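Local coordinates for thermospermine synthase ACAULIS protein (Medicago truncatula, PDB 6BQ5), which probably catalyses transfer of an aminopropyl group from decarboxylated S-adenosylmethionine to spermidine, giving thermospermine and methylthioadenosine, at residues Q57-L62 and L71-K76; G52-Q57 and D132-V137; V240-V245 and A263-L268. One frame throughout, in Å; residues are numbered along the deposited sequence.

Contact 1 of 3, residues Q57-L62 and L71-K76. With MTA (5'-deoxy-5'-methylthioadenosine), chain D.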
loop_
_atom_site.group_PDB
_atom_site.type_symbol
_atom_site.label_atom_id
_atom_site.label_comp_id
_atom_site.label_asym_id
_atom_site.label_seq_id
_atom_site.Cartn_x
_atom_site.Cartn_y
_atom_site.Cartn_z
ATOM N N GLN A 57 -11.379 17.838 17.786
ATOM C CA GLN A 57 -10.595 16.932 16.958
ATOM C C GLN A 57 -10.117 15.651 17.664
ATOM O O GLN A 57 -10.044 15.558 18.897
ATOM C CB GLN A 57 -9.384 17.692 16.315
ATOM C CG GLN A 57 -8.375 18.239 17.321
ATOM C CD GLN A 57 -7.928 19.677 17.029
ATOM O OE1 GLN A 57 -7.619 20.033 15.875
ATOM N NE2 GLN A 57 -7.883 20.510 18.086
ATOM N N ASP A 58 -9.841 14.649 16.846
ATOM C CA ASP A 58 -9.127 13.460 17.274
ATOM C C ASP A 58 -7.642 13.756 17.247
ATOM O O ASP A 58 -7.158 14.563 16.407
ATOM C CB ASP A 58 -9.432 12.286 16.324
ATOM C CG ASP A 58 -10.799 11.711 16.515
ATOM O OD1 ASP A 58 -11.263 11.598 17.667
ATOM O OD2 ASP A 58 -11.416 11.283 15.504
ATOM N N ILE A 59 -6.929 13.089 18.141
ATOM C CA ILE A 59 -5.502 13.325 18.393
ATOM C C ILE A 59 -4.736 12.018 18.397
ATOM O O ILE A 59 -5.171 11.070 19.031
ATOM C CB ILE A 59 -5.273 13.943 19.784
ATOM C CG1 ILE A 59 -6.055 15.264 19.918
ATOM C CG2 ILE A 59 -3.772 14.230 20.010
ATOM C CD1 ILE A 59 -6.113 15.798 21.344
ATOM N N ALA A 60 -3.588 11.976 17.721
ATOM C CA ALA A 60 -2.733 10.811 17.774
ATOM C C ALA A 60 -1.278 11.182 17.675
ATOM O O ALA A 60 -0.924 12.199 16.998
ATOM C CB ALA A 60 -3.127 9.845 16.667
ATOM N N LEU A 61 -0.437 10.386 18.332
ATOM C CA LEU A 61 1.006 10.510 18.238
ATOM C C LEU A 61 1.561 9.193 17.725
ATOM O O LEU A 61 1.451 8.173 18.401
ATOM C CB LEU A 61 1.629 10.829 19.585
ATOM C CG LEU A 61 3.109 11.174 19.624
ATOM C CD1 LEU A 61 3.391 12.474 18.892
ATOM C CD2 LEU A 61 3.620 11.246 21.066
ATOM N N LEU A 62 2.152 9.208 16.551
ATOM C CA LEU A 62 2.719 8.033 15.932
ATOM C C LEU A 62 4.230 8.069 16.045
ATOM O O LEU A 62 4.824 9.136 16.014
ATOM C CB LEU A 62 2.365 8.006 14.458
ATOM C CG LEU A 62 0.885 8.283 14.157
ATOM C CD1 LEU A 62 0.675 8.203 12.669
ATOM C CD2 LEU A 62 -0.006 7.331 14.877
ATOM N N LEU A 71 2.674 14.136 15.322
ATOM C CA LEU A 71 1.402 14.526 15.859
ATOM C C LEU A 71 0.445 14.579 14.695
ATOM O O LEU A 71 0.709 15.262 13.714
ATOM C CB LEU A 71 1.489 15.894 16.521
ATOM C CG LEU A 71 0.202 16.455 17.108
ATOM C CD1 LEU A 71 -0.238 15.611 18.295
ATOM C CD2 LEU A 71 0.333 17.914 17.503
ATOM N N VAL A 72 -0.667 13.863 14.834
ATOM C CA VAL A 72 -1.734 13.824 13.842
ATOM C C VAL A 72 -3.048 14.289 14.487
ATOM O O VAL A 72 -3.451 13.744 15.494
ATOM C CB VAL A 72 -1.883 12.402 13.289
ATOM C CG1 VAL A 72 -3.049 12.247 12.273
ATOM C CG2 VAL A 72 -0.585 12.007 12.634
ATOM N N LEU A 73 -3.724 15.249 13.835
ATOM C CA LEU A 73 -5.003 15.810 14.271
ATOM C C LEU A 73 -6.041 15.596 13.157
ATOM O O LEU A 73 -5.816 15.927 11.988
ATOM C CB LEU A 73 -4.851 17.304 14.610
ATOM C CG LEU A 73 -3.831 17.684 15.700
ATOM C CD1 LEU A 73 -3.819 19.186 15.900
ATOM C CD2 LEU A 73 -4.119 17.017 17.015
ATOM N N ASP A 74 -7.167 15.003 13.517
ATOM C CA ASP A 74 -8.147 14.556 12.554
ATOM C C ASP A 74 -7.545 13.833 11.369
ATOM O O ASP A 74 -7.962 14.039 10.258
ATOM C CB ASP A 74 -9.051 15.720 12.120
ATOM C CG ASP A 74 -10.169 16.015 13.141
ATOM O OD1 ASP A 74 -10.543 15.110 13.932
ATOM O OD2 ASP A 74 -10.665 17.148 13.141
ATOM N N GLY A 75 -6.574 12.965 11.603
ATOM C CA GLY A 75 -5.979 12.180 10.511
ATOM C C GLY A 75 -5.113 12.961 9.536
ATOM O O GLY A 75 -4.858 12.488 8.391
ATOM N N LYS A 76 -4.649 14.134 9.978
ATOM C CA LYS A 76 -3.802 15.015 9.176
ATOM C C LYS A 76 -2.540 15.282 9.931
ATOM O O LYS A 76 -2.588 15.699 11.084
ATOM C CB LYS A 76 -4.502 16.332 8.880
ATOM C CG LYS A 76 -5.849 16.137 8.200
ATOM C CD LYS A 76 -6.393 17.411 7.588
ATOM C CE LYS A 76 -6.063 17.542 6.096
ATOM N NZ LYS A 76 -6.110 18.943 5.473
HETATM C CS MTA D . -4.334 22.089 13.500
HETATM S "S5'" MTA D . -5.099 23.591 13.961
HETATM C "C5'" MTA D . -3.769 24.269 14.893
HETATM C "C4'" MTA D . -4.244 24.624 16.298
HETATM O "O4'" MTA D . -5.240 25.630 16.241
HETATM C "C2'" MTA D . -6.290 23.865 17.340
HETATM O "O2'" MTA D . -6.686 23.369 18.618
HETATM C "C3'" MTA D . -4.873 23.440 17.038
HETATM O "O3'" MTA D . -4.083 23.160 18.185
HETATM C "C1'" MTA D . -6.174 25.371 17.303
HETATM N N9 MTA D . -7.343 26.180 16.935
HETATM C C8 MTA D . -8.263 25.947 15.992
HETATM N N7 MTA D . -9.140 26.983 15.922
HETATM C C5 MTA D . -8.745 27.888 16.835
HETATM C C6 MTA D . -9.241 29.182 17.298
HETATM N N6 MTA D . -10.333 29.738 16.728
HETATM N N1 MTA D . -8.535 29.802 18.262
HETATM C C2 MTA D . -7.439 29.246 18.830
HETATM N N3 MTA D . -6.936 28.053 18.465
HETATM C C4 MTA D . -7.572 27.354 17.500
HETATM O O HOH W 1 -7.899 19.261 13.363
#
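Ile59 and Leu73 form a non-hydrogen-bonded pair in the antiparallel hairpin of strands 58-64 and 70-73, which illustrates how a ribbon can be oily along its strands and polar at its turn. On the packed face their side chains lie side by side, pointing the same way, with Ile59 CG1 3.9 Å from Leu73 CD2. Ile59 CG2 meets Leu71 CD1 at a slant, and Phe140 of helix 135-144 closes over Ile59 and Leu61. Val72 N gives a nearly straight 2.7 Å bond to Ala60 O. On the other face, that of Ala60 and Val72, Val72 CG2 rests on Leu62 CD1, and Tyr31 touches both residues.

The solvent side is Asp58 and the type I' turn with Asp74. Here Asp58 N reaches Asp74 OD1 at 3.0 Å from above the carboxylate plane, and Asp74 N returns a bond to Asp58 O. The carboxylates, Asp58 OD2 to Asp74 OD1 4.2 Å, probably repel mildly.

Toward the ligand, Gln57, its CG wedged between backbone N and carbonyl carbon (chi1 63°), bends at chi2, its OE1 passing Leu73 CD1. A water donates to Gln57 OE1 at 2.6 Å and weakly to Asp74 OD2. Gln57 NE2 donates to O2' of methylthioadenosine at 3.1 Å and also to Asp134. With a donor on its oxygen and two acceptors at its nitrogen, the amide is held in one orientation, presenting N-H to the ribose.

Contact 2 of 3, residues G52-Q57 and D132-V137. With MTA (5'-deoxy-5'-methylthioadenosine), chain D.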
loop_
_atom_site.group_PDB
_atom_site.type_symbol
_atom_site.label_atom_id
_atom_site.label_comp_id
_atom_site.label_asym_id
_atom_site.label_seq_id
_atom_site.Cartn_x
_atom_site.Cartn_y
_atom_site.Cartn_z
ATOM N N GLY A 52 -5.976 10.594 21.779
ATOM C CA GLY A 52 -6.842 11.470 22.552
ATOM C C GLY A 52 -7.960 11.990 21.676
ATOM O O GLY A 52 -8.028 11.714 20.464
ATOM N N ALA A 53 -8.854 12.738 22.293
ATOM C CA ALA A 53 -9.999 13.279 21.575
ATOM C C ALA A 53 -10.553 14.468 22.317
ATOM O O ALA A 53 -10.391 14.578 23.538
ATOM C CB ALA A 53 -11.074 12.216 21.408
ATOM N N SER A 54 -11.266 15.303 21.564
ATOM C CA SER A 54 -11.950 16.490 22.108
ATOM C C SER A 54 -13.165 16.738 21.215
ATOM O O SER A 54 -13.368 16.079 20.197
ATOM C CB SER A 54 -11.049 17.745 22.085
ATOM O OG SER A 54 -11.032 18.354 20.783
ATOM N N GLN A 55 -13.946 17.716 21.626
ATOM C CA GLN A 55 -15.009 18.323 20.835
ATOM C C GLN A 55 -14.528 18.841 19.484
ATOM O O GLN A 55 -15.310 18.940 18.565
ATOM C CB GLN A 55 -15.566 19.476 21.677
ATOM C CG GLN A 55 -16.545 20.451 21.060
ATOM C CD GLN A 55 -16.798 21.642 21.990
ATOM O OE1 GLN A 55 -16.458 21.623 23.185
ATOM N NE2 GLN A 55 -17.378 22.689 21.438
ATOM N N TYR A 56 -13.259 19.248 19.389
ATOM C CA TYR A 56 -12.745 19.871 18.174
ATOM C C TYR A 56 -12.045 18.884 17.248
ATOM O O TYR A 56 -12.113 19.093 16.051
ATOM C CB TYR A 56 -11.818 21.038 18.511
ATOM C CG TYR A 56 -12.443 22.056 19.455
ATOM C CD1 TYR A 56 -13.296 23.063 18.971
ATOM C CD2 TYR A 56 -12.191 22.014 20.836
ATOM C CE1 TYR A 56 -13.864 24.006 19.834
ATOM C CE2 TYR A 56 -12.774 22.944 21.717
ATOM C CZ TYR A 56 -13.611 23.937 21.211
ATOM O OH TYR A 56 -14.186 24.876 22.061
ATOM N N GLN A 57 -11.379 17.838 17.786
ATOM C CA GLN A 57 -10.595 16.932 16.958
ATOM C C GLN A 57 -10.117 15.651 17.664
ATOM O O GLN A 57 -10.044 15.558 18.897
ATOM C CB GLN A 57 -9.384 17.692 16.315
ATOM C CG GLN A 57 -8.375 18.239 17.321
ATOM C CD GLN A 57 -7.928 19.677 17.029
ATOM O OE1 GLN A 57 -7.619 20.033 15.875
ATOM N NE2 GLN A 57 -7.883 20.510 18.086
ATOM N N ASP A 132 -4.851 28.588 22.620
ATOM C CA ASP A 132 -5.399 27.475 21.814
ATOM C C ASP A 132 -6.810 27.123 22.294
ATOM O O ASP A 132 -7.060 27.052 23.487
ATOM C CB ASP A 132 -4.513 26.240 21.930
ATOM C CG ASP A 132 -4.737 25.252 20.793
ATOM O OD1 ASP A 132 -5.868 24.686 20.689
ATOM O OD2 ASP A 132 -3.793 25.072 19.976
ATOM N N ILE A 133 -7.707 26.906 21.347
ATOM C CA ILE A 133 -9.102 26.584 21.650
ATOM C C ILE A 133 -9.285 25.207 22.284
ATOM O O ILE A 133 -10.253 24.981 22.971
ATOM C CB ILE A 133 -9.975 26.717 20.383
ATOM C CG1 ILE A 133 -11.443 26.928 20.729
ATOM C CG2 ILE A 133 -9.768 25.553 19.421
ATOM C CD1 ILE A 133 -12.246 27.318 19.506
ATOM N N ASP A 134 -8.350 24.293 22.072
ATOM C CA ASP A 134 -8.518 22.905 22.495
ATOM C C ASP A 134 -7.520 22.506 23.598
ATOM O O ASP A 134 -6.404 22.108 23.335
ATOM C CB ASP A 134 -8.400 22.006 21.262
ATOM C CG ASP A 134 -8.787 20.566 21.530
ATOM O OD1 ASP A 134 -9.048 20.233 22.706
ATOM O OD2 ASP A 134 -8.832 19.782 20.565
ATOM N N GLU A 135 -7.990 22.514 24.837
ATOM C CA GLU A 135 -7.191 22.056 25.985
ATOM C C GLU A 135 -6.652 20.633 25.856
ATOM O O GLU A 135 -5.554 20.346 26.336
ATOM C CB GLU A 135 -8.036 22.161 27.254
ATOM C CG GLU A 135 -7.290 22.014 28.558
ATOM C CD GLU A 135 -8.242 22.273 29.712
ATOM O OE1 GLU A 135 -7.949 23.150 30.533
ATOM O OE2 GLU A 135 -9.315 21.628 29.749
ATOM N N GLU A 136 -7.419 19.731 25.238
ATOM C CA GLU A 136 -6.924 18.368 25.014
ATOM C C GLU A 136 -5.641 18.327 24.182
ATOM O O GLU A 136 -4.739 17.536 24.467
ATOM C CB GLU A 136 -7.986 17.468 24.362
ATOM C CG GLU A 136 -9.244 17.343 25.204
ATOM C CD GLU A 136 -8.952 16.786 26.564
ATOM O OE1 GLU A 136 -8.258 15.757 26.631
ATOM O OE2 GLU A 136 -9.400 17.383 27.564
ATOM N N VAL A 137 -5.566 19.189 23.174
ATOM C CA VAL A 137 -4.325 19.312 22.351
ATOM C C VAL A 137 -3.187 19.781 23.240
ATOM O O VAL A 137 -2.116 19.168 23.256
ATOM C CB VAL A 137 -4.502 20.275 21.178
ATOM C CG1 VAL A 137 -3.162 20.598 20.537
ATOM C CG2 VAL A 137 -5.444 19.674 20.158
HETATM C CS MTA D . -4.334 22.089 13.500
HETATM S "S5'" MTA D . -5.099 23.591 13.961
HETATM C "C5'" MTA D . -3.769 24.269 14.893
HETATM C "C4'" MTA D . -4.244 24.624 16.298
HETATM O "O4'" MTA D . -5.240 25.630 16.241
HETATM C "C2'" MTA D . -6.290 23.865 17.340
HETATM O "O2'" MTA D . -6.686 23.369 18.618
HETATM C "C3'" MTA D . -4.873 23.440 17.038
HETATM O "O3'" MTA D . -4.083 23.160 18.185
HETATM C "C1'" MTA D . -6.174 25.371 17.303
HETATM N N9 MTA D . -7.343 26.180 16.935
HETATM C C8 MTA D . -8.263 25.947 15.992
HETATM N N7 MTA D . -9.140 26.983 15.922
HETATM C C5 MTA D . -8.745 27.888 16.835
HETATM C C6 MTA D . -9.241 29.182 17.298
HETATM N N6 MTA D . -10.333 29.738 16.728
HETATM N N1 MTA D . -8.535 29.802 18.262
HETATM C C2 MTA D . -7.439 29.246 18.830
HETATM N N3 MTA D . -6.936 28.053 18.465
HETATM C C4 MTA D . -7.572 27.354 17.500
HETATM O O HOH W 2 -8.254 13.249 24.936
#
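The N-terminus of helix 135-144, following strand 127-132 of the Rossmann-like sheet, meets the loop after strand 39-53 through Asp134, the N-cap residue, and Ser54. With CG opposite its backbone N (chi1 -170°), Asp134 turns OD2 to both Ser54 and Gln57. Ser54 OG donates to Asp134 OD2 from above the carboxylate plane at 2.6 Å, while Gln57 NE2 approaches at 2.8 Å on the anti lone pair, with amide and carboxylate almost coplanar (2° apart). Asp134 OD1 takes a weak capping bond from Glu136 N. Ser54 OG is itself gripped: it also accepts from Tyr56 N at 2.8 Å, an ST turn, and from Gln57 N, so backbone N-H groups fix the hydroxyl that holds Asp134, the second-shell carboxylate orienting Gln57.

Ile133 is a spacer between ring and ligand. Its CG2 lies over the centre of the Tyr56 ring, 4.2 Å from the centroid, in a CH-pi contact, and on its far side is 3.4 Å from C4 of the adenine. Ile133 CD1 touches the ring's rim at Tyr56 CE1, 3.7 Å away.

Asp132 holds the ribose. Its OD1 accepts from ribose O2' and its OD2 from O3', each at 2.6 Å. OD1 also takes Asp134 N in an Asx turn. An acidic residue at the C-terminal side of the second parallel strand, pairing with both ribose hydroxyls, is characteristic of the Rossmann-like fold shared with AdoMet-dependent methyltransferases.

Contact 3 of 3, residues V240-V245 and A263-L268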
loop_
_atom_site.group_PDB
_atom_site.type_symbol
_atom_site.label_atom_id
_atom_site.label_comp_id
_atom_site.label_asym_id
_atom_site.label_seq_id
_atom_site.Cartn_x
_atom_site.Cartn_y
_atom_site.Cartn_z
ATOM N N VAL A 240 -4.816 45.582 4.437
ATOM C CA VAL A 240 -4.834 46.077 5.796
ATOM C C VAL A 240 -3.479 46.574 6.310
ATOM O O VAL A 240 -3.466 47.426 7.177
ATOM C CB VAL A 240 -5.320 44.956 6.727
ATOM C CG1 VAL A 240 -5.277 45.368 8.186
ATOM C CG2 VAL A 240 -6.728 44.542 6.340
ATOM N N PHE A 241 -2.358 46.005 5.874
ATOM C CA PHE A 241 -1.056 46.424 6.406
ATOM C C PHE A 241 -0.283 47.045 5.288
ATOM O O PHE A 241 -0.354 46.579 4.175
ATOM C CB PHE A 241 -0.226 45.263 7.014
ATOM C CG PHE A 241 -0.811 44.676 8.239
ATOM C CD1 PHE A 241 -1.722 43.646 8.159
ATOM C CD2 PHE A 241 -0.487 45.175 9.477
ATOM C CE1 PHE A 241 -2.273 43.083 9.291
ATOM C CE2 PHE A 241 -1.032 44.624 10.614
ATOM C CZ PHE A 241 -1.943 43.573 10.523
ATOM N N LYS A 242 0.517 48.051 5.605
ATOM C CA LYS A 242 1.329 48.711 4.605
ATOM C C LYS A 242 2.422 47.838 4.016
ATOM O O LYS A 242 2.741 47.977 2.825
ATOM C CB LYS A 242 1.986 49.979 5.170
ATOM C CG LYS A 242 1.239 51.260 4.837
ATOM C CD LYS A 242 0.065 51.501 5.751
ATOM C CE LYS A 242 -0.334 52.982 5.779
ATOM N NZ LYS A 242 -0.579 53.366 7.205
ATOM N N TYR A 243 3.024 46.979 4.845
ATOM C CA TYR A 243 4.180 46.191 4.418
ATOM C C TYR A 243 3.868 44.742 4.652
ATOM O O TYR A 243 3.625 44.348 5.770
ATOM C CB TYR A 243 5.458 46.624 5.130
ATOM C CG TYR A 243 5.684 48.132 4.960
ATOM C CD1 TYR A 243 6.174 48.626 3.775
ATOM C CD2 TYR A 243 5.298 49.049 5.951
ATOM C CE1 TYR A 243 6.372 49.991 3.587
ATOM C CE2 TYR A 243 5.493 50.421 5.789
ATOM C CZ TYR A 243 6.021 50.880 4.596
ATOM O OH TYR A 243 6.223 52.197 4.367
ATOM N N VAL A 244 3.894 43.960 3.580
ATOM C CA VAL A 244 3.531 42.536 3.643
ATOM C C VAL A 244 4.586 41.720 2.872
ATOM O O VAL A 244 4.861 42.019 1.721
ATOM C CB VAL A 244 2.090 42.334 3.097
ATOM C CG1 VAL A 244 1.721 40.867 3.140
ATOM C CG2 VAL A 244 1.067 43.141 3.897
ATOM N N VAL A 245 5.218 40.750 3.539
ATOM C CA VAL A 245 6.302 39.958 2.982
ATOM C C VAL A 245 5.957 38.468 3.064
ATOM O O VAL A 245 5.987 37.884 4.164
ATOM C CB VAL A 245 7.648 40.186 3.719
ATOM C CG1 VAL A 245 8.723 39.289 3.131
ATOM C CG2 VAL A 245 8.064 41.649 3.562
ATOM N N ALA A 263 3.453 40.739 8.217
ATOM C CA ALA A 263 2.663 41.970 7.951
ATOM C C ALA A 263 2.839 42.999 9.062
ATOM O O ALA A 263 2.873 42.652 10.225
ATOM C CB ALA A 263 1.217 41.645 7.760
ATOM N N SER A 264 3.034 44.257 8.678
ATOM C CA SER A 264 3.325 45.328 9.649
ATOM C C SER A 264 3.073 46.678 8.989
ATOM O O SER A 264 3.075 46.792 7.776
ATOM C CB SER A 264 4.765 45.208 10.110
ATOM O OG SER A 264 5.194 46.227 10.989
ATOM N N ASP A 265 2.846 47.705 9.797
ATOM C CA ASP A 265 2.777 49.079 9.255
ATOM C C ASP A 265 4.124 49.762 9.289
ATOM O O ASP A 265 4.228 50.892 8.876
ATOM C CB ASP A 265 1.678 49.901 9.961
ATOM C CG ASP A 265 0.275 49.535 9.480
ATOM O OD1 ASP A 265 0.119 49.059 8.330
ATOM O OD2 ASP A 265 -0.670 49.706 10.254
ATOM N N SER A 266 5.174 49.078 9.756
ATOM C CA SER A 266 6.529 49.523 9.512
ATOM C C SER A 266 7.249 48.568 8.538
ATOM O O SER A 266 6.903 47.389 8.437
ATOM C CB SER A 266 7.305 49.670 10.817
ATOM O OG SER A 266 6.799 50.727 11.627
ATOM N N PRO A 267 8.239 49.081 7.805
ATOM C CA PRO A 267 8.896 48.181 6.870
ATOM C C PRO A 267 9.584 46.948 7.511
ATOM O O PRO A 267 9.972 46.959 8.693
ATOM C CB PRO A 267 9.927 49.087 6.187
ATOM C CG PRO A 267 9.388 50.462 6.312
ATOM C CD PRO A 267 8.675 50.486 7.631
ATOM N N LEU A 268 9.721 45.911 6.690
ATOM C CA LEU A 268 10.259 44.607 7.087
ATOM C C LEU A 268 11.399 44.321 6.113
ATOM O O LEU A 268 11.228 43.573 5.131
ATOM C CB LEU A 268 9.161 43.534 6.933
ATOM C CG LEU A 268 8.001 43.701 7.906
ATOM C CD1 LEU A 268 6.739 43.073 7.383
ATOM C CD2 LEU A 268 8.373 43.051 9.234
#
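Tyr243 and Ser264 form a hydrogen-bonded pair in the antiparallel hairpin of strands 243-251 and 256-264, the last two strands of the Rossmann-like sheet, and the contact shows how a hairpin is locked where its strands run into loops. Tyr243 N meets Ser264 O at 2.9 Å, almost in line with the carbonyl, and Ser264 N returns the bond to Tyr243 O. Next to this pair, Lys242 N gives a bond of 2.9 Å to Asp265 OD1, met nearly along its C-O axis, which ties the residue before the first strand to the one after the second.

Tyr243 makes the largest single contribution to the packing. Set beside the backbone N (chi1 -54°), its ring runs alongside Pro267, pointing the same way, so that Pro267 CG stands over its face, 4.0 Å from the centroid. At the ring edge, Tyr243 CE2 comes 3.4 Å from Asp265 O, and the chain at Ser266 curls round CD2. A serine in place of Tyr243 would probably leave Pro267 without the ring face it packs on and the loop 265-267 freer to shift.

On the opposite face of the hairpin, Ala263 CB sits over the face of Phe241, 3.9 Å from the ring centroid and somewhat off the normal, while Val244 CG2 touches the same methyl. Further along, the side chains of Val245 and Leu268 run past each other in opposite directions, with Val245 CG2 4.0 Å from Leu268 CB.

What positions these groups lies one shell out. Lys205 touches both Phe241 and Asp265, and Tyr234 and Leu237 of helix 230-238 pack on Val244. Ser264 OG accepts from Ser266 N at 3.1 Å, an ST turn, and is hydrogen-bonded in addition to Gly212 O.

Overall arrangement
Contacts 1 and 2 form one continuous structure, their centres 10 Å apart, whereas contact 3 stands alone. Gln57 belongs to both of the first two, and Ile59 O and Gly52 N, 2.9 Å apart, probably hydrogen-bond between adjacent strands of the N-terminal sheet. Contact 1 builds the hairpin that brings this sheet to the methylthioadenosine; contact 2 fastens it to the nucleoside-binding side of the Rossmann-like domain, so the ligand touches both. Contact 3 lies on the opposite side of the chain's centre, its own centre about 34 Å from that of contact 1, with nearest atoms about 19 Å from contact 2. It joins the two strands of the final hairpin of the catalytic domain's sheet, away from the annotated adenosine-binding residues.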